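PDB 1JEO: 3-hexulose-6-phosphate isomerase from Methanocaldococcus jannaschii, which catalyses the reversible isomerization of 3-hexulose 6-phosphate to fructose 6-phosphate, a step in the synthesis of ribose 5-phosphate. Local coordinates for residues A[10-21]-A[145-156]. Sequence-based numbering, arbitrary orientation.
Sequences VSNNILILKKFY and TFEETALIFLDL
L17 reaches across to T149, I152, F153 and L156, packing the N-terminal helical segment of this SIS-domain protein against helix 144-164. The axes of 10-15 and 145-156 approach to 9.9 Å, with a crossing angle of -43°, and CA atoms pair as V10–T145, I14–T149 and L17–F153, so the two segments keep step in the same general direction. From CB, which points toward the partner helix, L17 carries CG beside the backbone N (chi1 -62°), where CG comes within 4.0 Å of T149 CG2. There the branches part: CD1 rests on I152 CG2 at 3.8 Å and also nears T149 O and L156 CD1, while CD2 lies 3.9 Å from F153 CB and also touches T149 CG2. One turn earlier in the chain, I14 CD1 meets I152 CD1 at 3.6 Å, the two side chains crossing nearly at right angles. Beyond L17, F153 CE1 sits over the centre of one F20 face, 3.6 Å above the plane, although the rings are tilted by 41°; I130 of strand 128-130 adjoins both, so the packing continues onto the sheet. Helix 144-164 also holds E147, the inferred proton acceptor, whose OE1 forms a salt bridge with R50. T149 OG1 turns back to T145 O at 2.8 Å, from the carbonyl face opposite T149 N.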
ATOM      1  N   VAL A  10     -13.862 -10.080  10.731  1.00 18.36           N
ATOM      2  CA  VAL A  10     -12.890 -10.152   9.638  1.00 18.93           C
ATOM      3  C   VAL A  10     -13.619 -10.311   8.292  1.00 19.51           C
ATOM      4  O   VAL A  10     -13.293  -9.604   7.342  1.00 19.58           O
ATOM      5  CB  VAL A  10     -11.851 -11.301   9.840  1.00 14.98           C
ATOM      6  CG1 VAL A  10     -10.904 -11.376   8.645  1.00 15.02           C
ATOM      7  CG2 VAL A  10     -11.031 -11.060  11.106  1.00 15.07           C
ATOM      8  N   SER A  11     -14.639 -11.179   8.247  1.00 17.99           N
ATOM      9  CA  SER A  11     -15.433 -11.417   7.030  1.00 19.06           C
ATOM     10  C   SER A  11     -16.148 -10.159   6.527  1.00 19.65           C
ATOM     11  O   SER A  11     -16.167  -9.899   5.324  1.00 19.64           O
ATOM     12  CB  SER A  11     -16.469 -12.523   7.251  1.00 33.97           C
ATOM     13  OG  SER A  11     -15.848 -13.781   7.416  1.00 34.38           O
ATOM     14  N   ASN A  12     -16.696  -9.372   7.455  1.00 22.75           N
ATOM     15  CA  ASN A  12     -17.396  -8.134   7.115  1.00 23.49           C
ATOM     16  C   ASN A  12     -16.438  -7.004   6.735  1.00 23.74           C
ATOM     17  O   ASN A  12     -16.809  -6.107   5.972  1.00 23.78           O
ATOM     18  CB  ASN A  12     -18.339  -7.702   8.244  1.00 88.34           C
ATOM     19  CG  ASN A  12     -19.572  -8.589   8.346  1.00 88.84           C
ATOM     20  OD1 ASN A  12     -20.235  -8.877   7.348  1.00 41.73           O
ATOM     21  ND2 ASN A  12     -19.884  -9.026   9.559  1.00 41.73           N
ATOM     22  N   ASN A  13     -15.201  -7.079   7.238  1.00 21.99           N
ATOM     23  CA  ASN A  13     -14.153  -6.093   6.928  1.00 22.65           C
ATOM     24  C   ASN A  13     -13.675  -6.241   5.484  1.00 22.76           C
ATOM     25  O   ASN A  13     -13.364  -5.249   4.827  1.00 22.55           O
ATOM     26  CB  ASN A  13     -12.951  -6.236   7.867  1.00 53.13           C
ATOM     27  CG  ASN A  13     -13.168  -5.583   9.220  1.00 53.95           C
ATOM     28  OD1 ASN A  13     -12.506  -5.936  10.194  1.00 19.85           O
ATOM     29  ND2 ASN A  13     -14.059  -4.598   9.280  1.00 19.85           N
ATOM     30  N   ILE A  14     -13.644  -7.486   4.996  1.00 23.68           N
ATOM     31  CA  ILE A  14     -13.215  -7.791   3.624  1.00 23.92           C
ATOM     32  C   ILE A  14     -14.271  -7.301   2.631  1.00 23.80           C
ATOM     33  O   ILE A  14     -13.928  -6.862   1.532  1.00 23.82           O
ATOM     34  CB  ILE A  14     -12.933  -9.330   3.408  1.00 32.74           C
ATOM     35  CG1 ILE A  14     -12.032  -9.908   4.515  1.00 33.01           C
ATOM     36  CG2 ILE A  14     -12.266  -9.586   2.055  1.00 32.92           C
ATOM     37  CD1 ILE A  14     -10.846  -9.042   4.963  1.00 33.25           C
ATOM     38  N   LEU A  15     -15.536  -7.303   3.060  1.00 33.22           N
ATOM     39  CA  LEU A  15     -16.654  -6.854   2.226  1.00 32.75           C
ATOM     40  C   LEU A  15     -16.655  -5.343   1.960  1.00 32.24           C
ATOM     41  O   LEU A  15     -17.231  -4.886   0.976  1.00 32.46           O
ATOM     42  CB  LEU A  15     -17.998  -7.301   2.818  1.00 40.54           C
ATOM     43  CG  LEU A  15     -18.306  -8.806   2.865  1.00 40.81           C
ATOM     44  CD1 LEU A  15     -19.662  -9.017   3.517  1.00 40.85           C
ATOM     45  CD2 LEU A  15     -18.278  -9.442   1.475  1.00 40.81           C
ATOM     46  N   ILE A  16     -15.952  -4.593   2.812  1.00 29.87           N
ATOM     47  CA  ILE A  16     -15.804  -3.135   2.707  1.00 28.96           C
ATOM     48  C   ILE A  16     -14.991  -2.788   1.437  1.00 28.00           C
ATOM     49  O   ILE A  16     -15.169  -1.716   0.849  1.00 28.13           O
ATOM     50  CB  ILE A  16     -15.144  -2.561   4.022  1.00 40.29           C
ATOM     51  CG1 ILE A  16     -16.164  -2.621   5.169  1.00 40.59           C
ATOM     52  CG2 ILE A  16     -14.585  -1.139   3.844  1.00 40.49           C
ATOM     53  CD1 ILE A  16     -15.614  -2.257   6.547  1.00 40.74           C
ATOM     54  N   LEU A  17     -14.181  -3.743   0.974  1.00 19.49           N
ATOM     55  CA  LEU A  17     -13.356  -3.566  -0.227  1.00 18.29           C
ATOM     56  C   LEU A  17     -14.150  -3.578  -1.543  1.00 17.75           C
ATOM     57  O   LEU A  17     -13.613  -3.220  -2.600  1.00 17.49           O
ATOM     58  CB  LEU A  17     -12.230  -4.607  -0.263  1.00 19.78           C
ATOM     59  CG  LEU A  17     -11.219  -4.549   0.890  1.00 19.47           C
ATOM     60  CD1 LEU A  17     -10.261  -5.717   0.809  1.00 19.50           C
ATOM     61  CD2 LEU A  17     -10.453  -3.236   0.871  1.00 19.25           C
ATOM     62  N   LYS A  18     -15.438  -3.924  -1.452  1.00 19.89           N
ATOM     63  CA  LYS A  18     -16.352  -3.967  -2.600  1.00 19.25           C
ATOM     64  C   LYS A  18     -16.576  -2.567  -3.188  1.00 18.64           C
ATOM     65  O   LYS A  18     -16.794  -2.430  -4.392  1.00 18.61           O
ATOM     66  CB  LYS A  18     -17.694  -4.603  -2.194  1.00 51.03           C
ATOM     67  CG  LYS A  18     -18.590  -5.020  -3.358  1.00 51.02           C
ATOM     68  CD  LYS A  18     -19.885  -5.668  -2.888  1.00 51.21           C
ATOM     69  CE  LYS A  18     -20.786  -6.012  -4.075  1.00 51.03           C
ATOM     70  NZ  LYS A  18     -22.056  -6.681  -3.665  1.00 50.85           N
ATOM     71  N   LYS A  19     -16.429  -1.539  -2.343  1.00 20.91           N
ATOM     72  CA  LYS A  19     -16.594  -0.126  -2.728  1.00 20.39           C
ATOM     73  C   LYS A  19     -15.661   0.288  -3.868  1.00 19.95           C
ATOM     74  O   LYS A  19     -16.021   1.125  -4.694  1.00 19.74           O
ATOM     75  CB  LYS A  19     -16.306   0.803  -1.543  1.00 47.27           C
ATOM     76  CG  LYS A  19     -17.215   0.670  -0.332  1.00 47.61           C
ATOM     77  CD  LYS A  19     -16.858   1.697   0.762  1.00 47.86           C
ATOM     78  CE  LYS A  19     -15.409   1.569   1.255  1.00 48.11           C
ATOM     79  NZ  LYS A  19     -15.105   2.441   2.418  1.00 48.38           N
ATOM     80  N   PHE A  20     -14.469  -0.313  -3.902  1.00 22.13           N
ATOM     81  CA  PHE A  20     -13.458  -0.024  -4.924  1.00 21.91           C
ATOM     82  C   PHE A  20     -13.814  -0.501  -6.335  1.00 22.02           C
ATOM     83  O   PHE A  20     -13.138  -0.145  -7.307  1.00 22.09           O
ATOM     84  CB  PHE A  20     -12.095  -0.583  -4.496  1.00 23.24           C
ATOM     85  CG  PHE A  20     -11.504   0.114  -3.303  1.00 22.54           C
ATOM     86  CD1 PHE A  20     -11.608  -0.454  -2.020  1.00 22.18           C
ATOM     87  CD2 PHE A  20     -10.853   1.357  -3.447  1.00 22.26           C
ATOM     88  CE1 PHE A  20     -11.073   0.206  -0.880  1.00 22.02           C
ATOM     89  CE2 PHE A  20     -10.310   2.034  -2.325  1.00 22.13           C
ATOM     90  CZ  PHE A  20     -10.423   1.453  -1.033  1.00 22.05           C
ATOM     91  N   TYR A  21     -14.892  -1.277  -6.430  1.00 28.48           N
ATOM     92  CA  TYR A  21     -15.379  -1.821  -7.695  1.00 28.84           C
ATOM     93  C   TYR A  21     -16.761  -1.274  -8.078  1.00 29.04           C
ATOM     94  O   TYR A  21     -17.073  -1.162  -9.265  1.00 28.86           O
ATOM     95  CB  TYR A  21     -15.470  -3.354  -7.615  1.00 27.02           C
ATOM     96  CG  TYR A  21     -14.161  -4.069  -7.355  1.00 27.27           C
ATOM     97  CD1 TYR A  21     -13.789  -4.438  -6.046  1.00 27.50           C
ATOM     98  CD2 TYR A  21     -13.292  -4.398  -8.417  1.00 27.36           C
ATOM     99  CE1 TYR A  21     -12.568  -5.126  -5.793  1.00 27.68           C
ATOM    100  CE2 TYR A  21     -12.068  -5.087  -8.182  1.00 27.56           C
ATOM    101  CZ  TYR A  21     -11.720  -5.445  -6.867  1.00 27.72           C
ATOM    102  OH  TYR A  21     -10.551  -6.126  -6.632  1.00 28.05           O
ATOM    103  N   THR A 145      -6.964  -5.553  12.392  1.00 17.27           N
ATOM    104  CA  THR A 145      -7.907  -5.653  11.281  1.00 16.32           C
ATOM    105  C   THR A 145      -7.531  -4.805  10.070  1.00 15.69           C
ATOM    106  O   THR A 145      -7.807  -5.203   8.940  1.00 15.57           O
ATOM    107  CB  THR A 145      -9.358  -5.379  11.717  1.00 16.69           C
ATOM    108  OG1 THR A 145      -9.437  -4.122  12.399  1.00 16.66           O
ATOM    109  CG2 THR A 145      -9.847  -6.491  12.631  1.00 16.55           C
ATOM    110  N   PHE A 146      -6.868  -3.668  10.312  1.00 17.56           N
ATOM    111  CA  PHE A 146      -6.402  -2.786   9.236  1.00 16.99           C
ATOM    112  C   PHE A 146      -5.290  -3.492   8.447  1.00 16.86           C
ATOM    113  O   PHE A 146      -5.311  -3.468   7.223  1.00 16.59           O
ATOM    114  CB  PHE A 146      -5.915  -1.423   9.790  1.00 15.30           C
ATOM    115  CG  PHE A 146      -5.095  -0.608   8.800  1.00 15.11           C
ATOM    116  CD1 PHE A 146      -5.693  -0.042   7.652  1.00 14.65           C
ATOM    117  CD2 PHE A 146      -3.696  -0.484   8.968  1.00 14.80           C
ATOM    118  CE1 PHE A 146      -4.907   0.629   6.677  1.00 15.14           C
ATOM    119  CE2 PHE A 146      -2.898   0.185   8.003  1.00 14.87           C
ATOM    120  CZ  PHE A 146      -3.504   0.741   6.854  1.00 14.90           C
ATOM    121  N   GLU A 147      -4.326  -4.087   9.156  1.00 13.88           N
ATOM    122  CA  GLU A 147      -3.207  -4.802   8.529  1.00 14.47           C
ATOM    123  C   GLU A 147      -3.681  -5.978   7.667  1.00 14.24           C
ATOM    124  O   GLU A 147      -3.170  -6.179   6.565  1.00 14.12           O
ATOM    125  CB  GLU A 147      -2.210  -5.274   9.589  1.00 14.02           C
ATOM    126  CG  GLU A 147      -1.446  -4.135  10.270  1.00 14.82           C
ATOM    127  CD  GLU A 147      -1.383  -4.267  11.783  1.00 15.85           C
ATOM    128  OE1 GLU A 147      -1.716  -5.346  12.318  1.00 16.18           O
ATOM    129  OE2 GLU A 147      -1.005  -3.284  12.451  1.00 16.56           O
ATOM    130  N   GLU A 148      -4.718  -6.680   8.134  1.00 14.79           N
ATOM    131  CA  GLU A 148      -5.310  -7.818   7.414  1.00 15.14           C
ATOM    132  C   GLU A 148      -6.003  -7.350   6.132  1.00 14.69           C
ATOM    133  O   GLU A 148      -5.776  -7.907   5.053  1.00 14.58           O
ATOM    134  CB  GLU A 148      -6.353  -8.527   8.278  1.00 16.32           C
ATOM    135  CG  GLU A 148      -5.821  -9.232   9.514  1.00 17.51           C
ATOM    136  CD  GLU A 148      -6.932  -9.687  10.458  1.00 18.36           C
ATOM    137  OE1 GLU A 148      -8.111  -9.325  10.242  1.00 19.28           O
ATOM    138  OE2 GLU A 148      -6.620 -10.404  11.432  1.00 18.92           O
ATOM    139  N   THR A 149      -6.810  -6.295   6.267  1.00 17.85           N
ATOM    140  CA  THR A 149      -7.570  -5.710   5.160  1.00 17.80           C
ATOM    141  C   THR A 149      -6.655  -5.019   4.151  1.00 17.65           C
ATOM    142  O   THR A 149      -6.901  -5.102   2.948  1.00 17.48           O
ATOM    143  CB  THR A 149      -8.640  -4.729   5.690  1.00 17.61           C
ATOM    144  OG1 THR A 149      -9.413  -5.388   6.704  1.00 17.86           O
ATOM    145  CG2 THR A 149      -9.587  -4.275   4.584  1.00 17.57           C
ATOM    146  N   ALA A 150      -5.591  -4.380   4.650  1.00 13.86           N
ATOM    147  CA  ALA A 150      -4.610  -3.690   3.809  1.00 13.91           C
ATOM    148  C   ALA A 150      -3.839  -4.675   2.945  1.00 14.11           C
ATOM    149  O   ALA A 150      -3.616  -4.399   1.776  1.00 13.90           O
ATOM    150  CB  ALA A 150      -3.647  -2.842   4.654  1.00 11.11           C
ATOM    151  N   LEU A 151      -3.498  -5.842   3.501  1.00 14.13           N
ATOM    152  CA  LEU A 151      -2.783  -6.888   2.748  1.00 14.86           C
ATOM    153  C   LEU A 151      -3.668  -7.377   1.606  1.00 15.17           C
ATOM    154  O   LEU A 151      -3.214  -7.459   0.461  1.00 14.84           O
ATOM    155  CB  LEU A 151      -2.397  -8.082   3.640  1.00 16.97           C
ATOM    156  CG  LEU A 151      -1.689  -9.283   2.975  1.00 17.26           C
ATOM    157  CD1 LEU A 151      -0.338  -8.871   2.396  1.00 17.14           C
ATOM    158  CD2 LEU A 151      -1.511 -10.423   3.973  1.00 17.30           C
ATOM    159  N   ILE A 152      -4.938  -7.633   1.923  1.00 15.22           N
ATOM    160  CA  ILE A 152      -5.911  -8.099   0.934  1.00 15.96           C
ATOM    161  C   ILE A 152      -6.146  -7.036  -0.148  1.00 16.12           C
ATOM    162  O   ILE A 152      -6.103  -7.363  -1.330  1.00 16.06           O
ATOM    163  CB  ILE A 152      -7.214  -8.607   1.622  1.00 18.43           C
ATOM    164  CG1 ILE A 152      -6.874  -9.878   2.411  1.00 18.55           C
ATOM    165  CG2 ILE A 152      -8.311  -8.920   0.584  1.00 18.60           C
ATOM    166  CD1 ILE A 152      -7.923 -10.360   3.386  1.00 19.32           C
ATOM    167  N   PHE A 153      -6.252  -5.766   0.260  1.00 16.71           N
ATOM    168  CA  PHE A 153      -6.441  -4.637  -0.668  1.00 16.42           C
ATOM    169  C   PHE A 153      -5.249  -4.535  -1.626  1.00 16.42           C
ATOM    170  O   PHE A 153      -5.433  -4.406  -2.837  1.00 16.37           O
ATOM    171  CB  PHE A 153      -6.606  -3.307   0.107  1.00 18.29           C
ATOM    172  CG  PHE A 153      -6.612  -2.066  -0.770  1.00 18.20           C
ATOM    173  CD1 PHE A 153      -7.676  -1.819  -1.668  1.00 18.21           C
ATOM    174  CD2 PHE A 153      -5.529  -1.162  -0.732  1.00 18.03           C
ATOM    175  CE1 PHE A 153      -7.656  -0.687  -2.522  1.00 18.04           C
ATOM    176  CE2 PHE A 153      -5.494  -0.023  -1.581  1.00 18.12           C
ATOM    177  CZ  PHE A 153      -6.559   0.216  -2.480  1.00 18.05           C
ATOM    178  N   LEU A 154      -4.041  -4.598  -1.065  1.00 13.58           N
ATOM    179  CA  LEU A 154      -2.812  -4.506  -1.847  1.00 13.96           C
ATOM    180  C   LEU A 154      -2.610  -5.660  -2.823  1.00 14.10           C
ATOM    181  O   LEU A 154      -2.036  -5.466  -3.889  1.00 14.08           O
ATOM    182  CB  LEU A 154      -1.599  -4.301  -0.934  1.00 16.03           C
ATOM    183  CG  LEU A 154      -1.581  -2.920  -0.261  1.00 15.96           C
ATOM    184  CD1 LEU A 154      -0.508  -2.889   0.799  1.00 15.86           C
ATOM    185  CD2 LEU A 154      -1.406  -1.791  -1.268  1.00 15.92           C
ATOM    186  N   ASP A 155      -3.142  -6.833  -2.480  1.00 13.12           N
ATOM    187  CA  ASP A 155      -3.071  -7.999  -3.364  1.00 13.69           C
ATOM    188  C   ASP A 155      -4.112  -7.846  -4.476  1.00 13.68           C
ATOM    189  O   ASP A 155      -3.901  -8.327  -5.588  1.00 13.95           O
ATOM    190  CB  ASP A 155      -3.283  -9.305  -2.596  1.00 14.25           C
ATOM    191  CG  ASP A 155      -2.071  -9.705  -1.750  1.00 15.06           C
ATOM    192  OD1 ASP A 155      -0.924  -9.355  -2.101  1.00 15.54           O
ATOM    193  OD2 ASP A 155      -2.270 -10.403  -0.739  1.00 15.64           O
ATOM    194  N   LEU A 156      -5.204  -7.129  -4.181  1.00 16.65           N
ATOM    195  CA  LEU A 156      -6.259  -6.858  -5.167  1.00 16.61           C
ATOM    196  C   LEU A 156      -5.779  -5.795  -6.164  1.00 16.28           C
ATOM    197  O   LEU A 156      -6.190  -5.807  -7.323  1.00 16.57           O
ATOM    198  CB  LEU A 156      -7.573  -6.412  -4.505  1.00 19.19           C
ATOM    199  CG  LEU A 156      -8.373  -7.391  -3.634  1.00 19.28           C
ATOM    200  CD1 LEU A 156      -9.600  -6.693  -3.084  1.00 19.66           C
ATOM    201  CD2 LEU A 156      -8.771  -8.625  -4.409  1.00 19.64           C
TER